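Ribosomal protein s2-related protein (Deinococcus radiodurans, PDB 2JH3) binds a [4Fe-4S] cluster and is probably a chelatase-like enzyme, perhaps a sirohydrochlorin ferrochelatase, built from several domains. Local coordinates at residues Leu84-Gly89 against Arg398-Leu403; Thr144-Ala149 against Gly205-Val210; Glu174-Ser179 against Val193-Trp198. All coordinates share one frame; numbering follows the deposited sequence.

Interaction 1 of 3, residues Leu84-Gly89 against Arg398-Leu403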
loop_
_atom_site.group_PDB
_atom_site.type_symbol
_atom_site.label_atom_id
_atom_site.label_comp_id
_atom_site.label_asym_id
_atom_site.label_seq_id
_atom_site.Cartn_x
_atom_site.Cartn_y
_atom_site.Cartn_z
ATOM N N LEU A 84 5.299 -4.827 -29.449
ATOM C CA LEU A 84 4.782 -3.443 -29.427
ATOM C C LEU A 84 3.597 -3.279 -30.361
ATOM O O LEU A 84 2.558 -2.716 -29.945
ATOM C CB LEU A 84 5.881 -2.374 -29.667
ATOM C CG LEU A 84 7.184 -2.489 -28.819
ATOM C CD1 LEU A 84 8.181 -1.361 -29.057
ATOM C CD2 LEU A 84 6.996 -2.713 -27.332
ATOM N N PRO A 85 3.691 -3.798 -31.603
ATOM C CA PRO A 85 2.572 -3.749 -32.536
ATOM C C PRO A 85 1.313 -4.456 -32.026
ATOM O O PRO A 85 0.239 -3.913 -32.137
ATOM C CB PRO A 85 3.135 -4.411 -33.803
ATOM C CG PRO A 85 4.533 -4.238 -33.703
ATOM C CD PRO A 85 4.877 -4.387 -32.261
ATOM N N ARG A 86 1.464 -5.594 -31.386
ATOM C CA ARG A 86 0.342 -6.330 -30.768
ATOM C C ARG A 86 -0.343 -5.543 -29.641
ATOM O O ARG A 86 -1.530 -5.546 -29.541
ATOM C CB ARG A 86 0.923 -7.576 -30.167
ATOM C CG ARG A 86 0.060 -8.633 -29.730
ATOM C CD ARG A 86 1.035 -9.719 -29.191
ATOM N NE ARG A 86 1.417 -9.338 -27.848
ATOM C CZ ARG A 86 2.377 -9.832 -27.074
ATOM N NH1 ARG A 86 3.247 -10.769 -27.474
ATOM N NH2 ARG A 86 2.437 -9.301 -25.823
ATOM N N GLU A 87 0.427 -4.901 -28.768
ATOM C CA GLU A 87 -0.162 -4.153 -27.681
ATOM C C GLU A 87 -0.779 -2.832 -28.178
ATOM O O GLU A 87 -1.880 -2.419 -27.757
ATOM C CB GLU A 87 0.890 -3.908 -26.640
ATOM C CG GLU A 87 1.399 -5.205 -25.993
ATOM C CD GLU A 87 0.288 -5.895 -25.162
ATOM O OE1 GLU A 87 -0.225 -5.270 -24.202
ATOM O OE2 GLU A 87 -0.063 -7.042 -25.456
ATOM N N LEU A 88 -0.097 -2.206 -29.119
ATOM C CA LEU A 88 -0.640 -1.021 -29.750
ATOM C C LEU A 88 -1.857 -1.321 -30.585
ATOM O O LEU A 88 -2.591 -0.403 -30.907
ATOM C CB LEU A 88 0.406 -0.353 -30.638
ATOM C CG LEU A 88 1.368 0.737 -30.206
ATOM C CD1 LEU A 88 1.031 1.622 -29.002
ATOM C CD2 LEU A 88 2.841 0.301 -30.172
ATOM N N GLY A 89 -2.051 -2.573 -31.004
ATOM C CA GLY A 89 -3.198 -2.932 -31.853
ATOM C C GLY A 89 -2.997 -2.664 -33.325
ATOM O O GLY A 89 -3.951 -2.334 -34.044
ATOM N N ARG A 398 -3.033 -12.373 -25.507
ATOM C CA ARG A 398 -1.977 -11.679 -26.262
ATOM C C ARG A 398 -0.561 -12.038 -25.792
ATOM O O ARG A 398 0.407 -11.897 -26.581
ATOM C CB ARG A 398 -2.060 -10.164 -26.164
ATOM C CG ARG A 398 -3.244 -9.555 -26.782
ATOM C CD ARG A 398 -3.066 -8.023 -26.994
ATOM N NE ARG A 398 -2.637 -7.329 -25.790
ATOM C CZ ARG A 398 -3.475 -6.816 -24.883
ATOM N NH1 ARG A 398 -4.767 -6.899 -25.048
ATOM N NH2 ARG A 398 -3.013 -6.243 -23.809
ATOM N N GLN A 399 -0.431 -12.457 -24.530
ATOM C CA GLN A 399 0.861 -12.578 -23.870
ATOM C C GLN A 399 1.614 -13.842 -24.313
ATOM O O GLN A 399 0.999 -14.843 -24.756
ATOM C CB GLN A 399 0.719 -12.517 -22.329
ATOM C CG GLN A 399 -0.241 -11.418 -21.747
ATOM C CD GLN A 399 0.092 -10.049 -22.208
ATOM O OE1 GLN A 399 -0.792 -9.279 -22.549
ATOM N NE2 GLN A 399 1.395 -9.722 -22.255
ATOM N N THR A 400 2.952 -13.738 -24.226
ATOM C CA THR A 400 3.952 -14.724 -24.734
ATOM C C THR A 400 5.108 -14.817 -23.687
ATOM O O THR A 400 5.200 -13.994 -22.795
ATOM C CB THR A 400 4.514 -14.390 -26.184
ATOM O OG1 THR A 400 4.834 -12.998 -26.338
ATOM C CG2 THR A 400 3.548 -14.719 -27.239
ATOM N N GLY A 401 5.915 -15.881 -23.726
ATOM C CA GLY A 401 7.028 -16.014 -22.815
ATOM C C GLY A 401 6.572 -16.583 -21.501
ATOM O O GLY A 401 5.543 -17.253 -21.429
ATOM N N THR A 402 7.307 -16.249 -20.445
ATOM C CA THR A 402 6.929 -16.620 -19.079
ATOM C C THR A 402 5.525 -16.085 -18.701
ATOM O O THR A 402 4.783 -16.730 -17.960
ATOM C CB THR A 402 7.881 -15.999 -18.064
ATOM O OG1 THR A 402 7.791 -14.557 -18.161
ATOM C CG2 THR A 402 9.308 -16.446 -18.326
ATOM N N LEU A 403 5.168 -14.912 -19.233
ATOM C CA LEU A 403 3.845 -14.316 -18.970
ATOM C C LEU A 403 2.640 -15.065 -19.549
ATOM O O LEU A 403 1.512 -14.863 -19.087
ATOM C CB LEU A 403 3.787 -12.873 -19.500
ATOM C CG LEU A 403 2.889 -11.896 -18.765
ATOM C CD1 LEU A 403 3.043 -11.873 -17.239
ATOM C CD2 LEU A 403 3.182 -10.490 -19.324
HETATM O O HOH W 1 3.825 -10.837 -23.442
#
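Glu87 and Arg398 meet across the contact as a two-pronged salt bridge. Arg398 comes side-on, with NE and NH2 each taking one carboxylate oxygen. The bond from Arg398 NE to Glu87 OE2 is short, 2.6 Å, and almost straight at 177°. Arg398 NH2 reaches Glu87 OE1 at 3.0 Å. The two planes stand 52° apart, and NE meets OE2 from above the carboxylate plane while OE2 lies in the guanidinium plane. Glu87 folds back at chi2 (-66°), which turns its carboxylate to the loop. Arg86 crosses Arg398 at a slant. It starts extended, CG anti to the backbone N, and bends at chi3, which carries its guanidinium to Thr400. There NH1 donates to Thr400 OG1 at 3.0 Å, along a bent path. Arg86 NH2 and Thr400 N both donate to one water, and NH2 adds a weak salt bridge to Glu87 OE2. An alanine in place of Arg398 would probably take away both strong bonds to the Glu87 carboxylate and leave Glu452 without this partner. Together Arg86, Glu87 and Arg398 form a salt-bridge network. It joins helix 78-88 of the first CbiX region to the iron-sulfur domain, with the Arg398 side chain about 11 Å from the cluster.

Interaction 2 of 3, residues Thr144-Ala149 against Gly205-Val210; sequences TLLLLA and GQAVLV
Leu209 CG is anti to the backbone N (chi1 178°), which brings CD1 back over the neighbouring strand to Leu146 CB at 3.7 Å. The same methyl also meets Leu148 CB. Leu145 CG is likewise anti to its N (chi1 -154°), and CD2 lies against Val208 CG1 at 4.1 Å and near Val210 CG2. Leu146 CD2 packs on Ala207 CB on the face that also carries Thr144 and Leu209. Leu145, Leu147, Val208 and Val210 take the other face. Between these two layers of side chains runs a parallel ladder of five backbone bonds. Leu146 sits at its middle: its N donates to Val208 O at 2.7 Å, and its O accepts from Val210 N at 2.8 Å. Thr144 N to Gln206 O starts the ladder and Leu148 N to Val210 O ends it. The CA of Leu147 also lies 3.3 Å from Val210 O, a CA-H...O contact. Strand 144-149 is the central strand of a five-stranded parallel sheet, with 172-177 along its other edge. Helix 122-133 packs on the face of Leu145, Leu147, Val208 and Val210, and helix 155-167 on Leu145 and Leu147.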
loop_
_atom_site.group_PDB
_atom_site.type_symbol
_atom_site.label_atom_id
_atom_site.label_comp_id
_atom_site.label_asym_id
_atom_site.label_seq_id
_atom_site.Cartn_x
_atom_site.Cartn_y
_atom_site.Cartn_z
ATOM N N THR A 144 40.829 2.502 -30.038
ATOM C CA THR A 144 39.906 1.457 -30.500
ATOM C C THR A 144 38.570 1.660 -29.786
ATOM O O THR A 144 38.515 1.930 -28.562
ATOM C CB THR A 144 40.396 -0.020 -30.277
ATOM O OG1 THR A 144 41.663 -0.185 -30.861
ATOM C CG2 THR A 144 39.487 -1.021 -30.931
ATOM N N LEU A 145 37.521 1.546 -30.613
ATOM C CA LEU A 145 36.128 1.832 -30.246
ATOM C C LEU A 145 35.515 0.505 -29.922
ATOM O O LEU A 145 35.432 -0.339 -30.775
ATOM C CB LEU A 145 35.349 2.375 -31.450
ATOM C CG LEU A 145 34.137 3.284 -31.137
ATOM C CD1 LEU A 145 33.156 3.227 -32.222
ATOM C CD2 LEU A 145 33.518 3.102 -29.769
ATOM N N LEU A 146 35.105 0.319 -28.685
ATOM C CA LEU A 146 34.437 -0.912 -28.308
ATOM C C LEU A 146 32.948 -0.616 -28.070
ATOM O O LEU A 146 32.621 0.294 -27.343
ATOM C CB LEU A 146 35.054 -1.441 -27.001
ATOM C CG LEU A 146 36.222 -2.435 -27.001
ATOM C CD1 LEU A 146 36.943 -2.555 -28.267
ATOM C CD2 LEU A 146 37.144 -2.089 -25.823
ATOM N N LEU A 147 32.083 -1.460 -28.627
ATOM C CA LEU A 147 30.627 -1.295 -28.547
ATOM C C LEU A 147 30.062 -2.472 -27.749
ATOM O O LEU A 147 30.151 -3.609 -28.192
ATOM C CB LEU A 147 30.009 -1.287 -29.954
ATOM C CG LEU A 147 30.594 -0.220 -30.908
ATOM C CD1 LEU A 147 29.966 -0.294 -32.271
ATOM C CD2 LEU A 147 30.457 1.145 -30.337
ATOM N N LEU A 148 29.464 -2.184 -26.594
ATOM C CA LEU A 148 28.869 -3.217 -25.743
ATOM C C LEU A 148 27.392 -3.548 -26.111
ATOM O O LEU A 148 26.565 -2.688 -26.065
ATOM C CB LEU A 148 28.948 -2.744 -24.310
ATOM C CG LEU A 148 28.480 -3.697 -23.229
ATOM C CD1 LEU A 148 29.377 -4.947 -23.161
ATOM C CD2 LEU A 148 28.453 -2.954 -21.937
ATOM N N ALA A 149 27.111 -4.775 -26.542
ATOM C CA ALA A 149 25.739 -5.292 -26.659
ATOM C C ALA A 149 25.265 -6.081 -25.448
ATOM O O ALA A 149 26.047 -6.793 -24.796
ATOM C CB ALA A 149 25.614 -6.147 -27.837
ATOM N N GLY A 205 46.880 1.437 -28.692
ATOM C CA GLY A 205 47.351 1.700 -27.361
ATOM C C GLY A 205 46.346 2.298 -26.424
ATOM O O GLY A 205 46.680 2.590 -25.277
ATOM N N GLN A 206 45.131 2.554 -26.921
ATOM C CA GLN A 206 43.988 2.949 -26.063
ATOM C C GLN A 206 42.671 2.432 -26.627
ATOM O O GLN A 206 42.595 2.010 -27.802
ATOM C CB GLN A 206 43.867 4.439 -25.929
ATOM C CG GLN A 206 44.915 5.056 -25.092
ATOM C CD GLN A 206 44.437 6.376 -24.545
ATOM O OE1 GLN A 206 44.035 7.258 -25.305
ATOM N NE2 GLN A 206 44.434 6.503 -23.215
ATOM N N ALA A 207 41.665 2.445 -25.747
ATOM C CA ALA A 207 40.315 1.979 -26.091
ATOM C C ALA A 207 39.259 2.837 -25.412
ATOM O O ALA A 207 39.489 3.380 -24.331
ATOM C CB ALA A 207 40.158 0.510 -25.684
ATOM N N VAL A 208 38.088 2.941 -26.063
ATOM C CA VAL A 208 36.890 3.609 -25.486
ATOM C C VAL A 208 35.631 2.669 -25.606
ATOM O O VAL A 208 35.340 2.103 -26.668
ATOM C CB VAL A 208 36.627 5.021 -26.094
ATOM C CG1 VAL A 208 36.432 4.934 -27.600
ATOM C CG2 VAL A 208 35.459 5.743 -25.344
ATOM N N LEU A 209 34.962 2.471 -24.481
ATOM C CA LEU A 209 33.815 1.608 -24.472
ATOM C C LEU A 209 32.533 2.466 -24.503
ATOM O O LEU A 209 32.316 3.323 -23.647
ATOM C CB LEU A 209 33.835 0.714 -23.249
ATOM C CG LEU A 209 32.654 -0.222 -23.081
ATOM C CD1 LEU A 209 32.707 -1.348 -24.082
ATOM C CD2 LEU A 209 32.676 -0.778 -21.717
ATOM N N VAL A 210 31.734 2.213 -25.520
ATOM C CA VAL A 210 30.368 2.758 -25.613
ATOM C C VAL A 210 29.319 1.623 -25.545
ATOM O O VAL A 210 29.150 0.828 -26.471
ATOM C CB VAL A 210 30.181 3.699 -26.847
ATOM C CG1 VAL A 210 28.669 4.188 -27.018
ATOM C CG2 VAL A 210 31.094 4.896 -26.697
#

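Interaction 3 of 3, residues Glu174-Ser179 against Val193-Trp198; sequences EVVLES and VPLSEW
Val176 and Leu177 meet the segment 193-198 first through the backbone. Leu177 is held at both its polar backbone atoms. Its N donates to Val193 O at 3.0 Å, through a bent bond of 144°. Its O accepts from Leu195 N at 2.9 Å, and this bond is straighter at 165°. The two bonds straddle Pro194, which pairs with Leu177 in parallel register and has no N-H to give. Val193 O serves a second neighbour as well: the CA of Val176 lies 3.2 Å away in a CA-H...O contact. Val193 N, by contrast, is buried by the contact and has no partner in the model.

The apolar contacts centre on Val176, whose two methyls part to different neighbours. CG1 is anti to the carbonyl carbon (chi1 -66°) and touches Val193 CG2 at 3.8 Å. CG2 meets Leu195 CD1 at 4.0 Å. Val176 CG1 also comes within 4.5 Å of Trp198 CB, at the margin of this cluster. Leu195 CB lies over the carbonyl oxygen of Leu177, at 3.5 Å.

Within 193-198 the chain turns into a 3-10 segment, in which Glu197 N bonds to Pro194 O and Trp198 N to Leu195 O. Leu195 and Trp198 reach on to Leu148 and Leu146 of strand 144-149, and helix 218-234 packs on Trp198. A short, weakly bonded strand thus finishes one edge of a parallel sheet before the chain turns away. Such a sheet, flanked by helices, belongs to the alpha/beta fold of the chelatase superfamily, here in the second CbiX region.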
loop_
_atom_site.group_PDB
_atom_site.type_symbol
_atom_site.label_atom_id
_atom_site.label_comp_id
_atom_site.label_asym_id
_atom_site.label_seq_id
_atom_site.Cartn_x
_atom_site.Cartn_y
_atom_site.Cartn_z
ATOM N N GLU A 174 35.175 -2.816 -32.596
ATOM C CA GLU A 174 34.738 -4.179 -32.184
ATOM C C GLU A 174 33.478 -4.160 -31.268
ATOM O O GLU A 174 33.373 -3.312 -30.374
ATOM C CB GLU A 174 35.875 -4.871 -31.416
ATOM C CG GLU A 174 37.233 -4.896 -32.167
ATOM C CD GLU A 174 37.176 -5.671 -33.471
ATOM O OE1 GLU A 174 36.257 -6.531 -33.612
ATOM O OE2 GLU A 174 38.036 -5.407 -34.360
ATOM N N VAL A 175 32.598 -5.136 -31.463
ATOM C CA VAL A 175 31.449 -5.422 -30.577
ATOM C C VAL A 175 31.883 -6.396 -29.480
ATOM O O VAL A 175 32.581 -7.325 -29.754
ATOM C CB VAL A 175 30.216 -6.052 -31.384
ATOM C CG1 VAL A 175 29.046 -6.424 -30.488
ATOM C CG2 VAL A 175 29.755 -5.113 -32.511
ATOM N N VAL A 176 31.496 -6.143 -28.245
ATOM C CA VAL A 176 31.703 -7.073 -27.135
ATOM C C VAL A 176 30.377 -7.218 -26.356
ATOM O O VAL A 176 29.531 -6.337 -26.426
ATOM C CB VAL A 176 32.840 -6.613 -26.183
ATOM C CG1 VAL A 176 34.148 -6.640 -26.896
ATOM C CG2 VAL A 176 32.607 -5.271 -25.691
ATOM N N LEU A 177 30.244 -8.292 -25.574
ATOM C CA LEU A 177 28.982 -8.654 -24.962
ATOM C C LEU A 177 28.970 -8.486 -23.459
ATOM O O LEU A 177 29.950 -8.832 -22.764
ATOM C CB LEU A 177 28.671 -10.119 -25.239
ATOM C CG LEU A 177 28.377 -10.593 -26.642
ATOM C CD1 LEU A 177 27.676 -11.913 -26.497
ATOM C CD2 LEU A 177 27.493 -9.604 -27.426
ATOM N N GLU A 178 27.827 -8.020 -22.954
ATOM C CA GLU A 178 27.566 -8.035 -21.525
ATOM C C GLU A 178 27.776 -9.463 -20.976
ATOM O O GLU A 178 27.580 -10.450 -21.689
ATOM C CB GLU A 178 26.146 -7.576 -21.251
ATOM C CG GLU A 178 25.999 -6.077 -21.079
ATOM C CD GLU A 178 24.617 -5.667 -20.556
ATOM O OE1 GLU A 178 23.607 -6.304 -20.945
ATOM O OE2 GLU A 178 24.540 -4.714 -19.756
ATOM N N SER A 179 28.209 -9.590 -19.728
ATOM C CA SER A 179 28.378 -10.934 -19.168
ATOM C C SER A 179 27.028 -11.723 -19.051
ATOM O O SER A 179 25.994 -11.151 -18.650
ATOM C CB SER A 179 29.065 -10.828 -17.812
ATOM O OG SER A 179 28.308 -9.967 -16.972
ATOM N N VAL A 193 33.112 -11.236 -28.550
ATOM C CA VAL A 193 33.814 -11.769 -27.415
ATOM C C VAL A 193 33.152 -11.126 -26.234
ATOM O O VAL A 193 32.578 -10.059 -26.367
ATOM C CB VAL A 193 35.309 -11.508 -27.558
ATOM C CG1 VAL A 193 35.706 -11.730 -29.037
ATOM C CG2 VAL A 193 35.677 -10.145 -27.141
ATOM N N PRO A 194 33.160 -11.808 -25.083
ATOM C CA PRO A 194 32.590 -11.115 -23.923
ATOM C C PRO A 194 33.450 -9.921 -23.610
ATOM O O PRO A 194 34.607 -9.843 -24.034
ATOM C CB PRO A 194 32.672 -12.150 -22.801
ATOM C CG PRO A 194 32.932 -13.473 -23.502
ATOM C CD PRO A 194 33.670 -13.145 -24.753
ATOM N N LEU A 195 32.858 -8.963 -22.927
ATOM C CA LEU A 195 33.599 -7.806 -22.428
ATOM C C LEU A 195 34.780 -8.189 -21.515
ATOM O O LEU A 195 35.770 -7.474 -21.466
ATOM C CB LEU A 195 32.612 -6.919 -21.659
ATOM C CG LEU A 195 33.150 -5.690 -20.965
ATOM C CD1 LEU A 195 33.763 -4.724 -21.923
ATOM C CD2 LEU A 195 32.053 -4.991 -20.150
ATOM N N SER A 196 34.651 -9.299 -20.778
ATOM C CA SER A 196 35.717 -9.818 -19.909
ATOM C C SER A 196 36.958 -10.281 -20.713
ATOM O O SER A 196 38.007 -10.495 -20.159
ATOM C CB SER A 196 35.161 -10.914 -19.007
ATOM O OG SER A 196 34.860 -12.038 -19.779
ATOM N N GLU A 197 36.848 -10.334 -22.042
ATOM C CA GLU A 197 37.936 -10.633 -22.917
ATOM C C GLU A 197 38.288 -9.441 -23.844
ATOM O O GLU A 197 38.947 -9.605 -24.878
ATOM C CB GLU A 197 37.511 -11.820 -23.779
ATOM C CG GLU A 197 37.213 -13.109 -23.020
ATOM C CD GLU A 197 38.490 -13.782 -22.532
ATOM O OE1 GLU A 197 38.466 -14.394 -21.434
ATOM O OE2 GLU A 197 39.517 -13.683 -23.248
ATOM N N TRP A 198 37.889 -8.234 -23.496
ATOM C CA TRP A 198 37.992 -7.110 -24.467
ATOM C C TRP A 198 39.397 -6.809 -25.021
ATOM O O TRP A 198 39.515 -6.443 -26.181
ATOM C CB TRP A 198 37.359 -5.803 -23.918
ATOM C CG TRP A 198 38.093 -5.097 -22.811
ATOM C CD1 TRP A 198 37.808 -5.155 -21.471
ATOM C CD2 TRP A 198 39.180 -4.171 -22.940
ATOM N NE1 TRP A 198 38.679 -4.373 -20.750
ATOM C CE2 TRP A 198 39.537 -3.754 -21.628
ATOM C CE3 TRP A 198 39.957 -3.731 -24.018
ATOM C CZ2 TRP A 198 40.625 -2.894 -21.373
ATOM C CZ3 TRP A 198 41.020 -2.882 -23.766
ATOM C CH2 TRP A 198 41.359 -2.480 -22.453
#

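Interactions 2 and 3 belong to one parallel sheet, whose strands run 193-194, 172-177, 144-149, 207-211, 241-243. Their centres are about 10 Å apart. Strands 144-149 and 172-177 are neighbours, joined by bonds such as Leu147 N to Glu174 O, so the two contacts are the first and third strand pairings, with that pair between them. Interaction 3 is nested along the chain within the loop closed by interaction 2. Interaction 1 stands apart, about 35 Å from interaction 2 and about 31 Å from interaction 3, centre to centre. It spans the longest sequence gap and encloses both. The sheet contacts lie within the second chelatase-like region, while interaction 1 ties the first to the iron-sulfur domain.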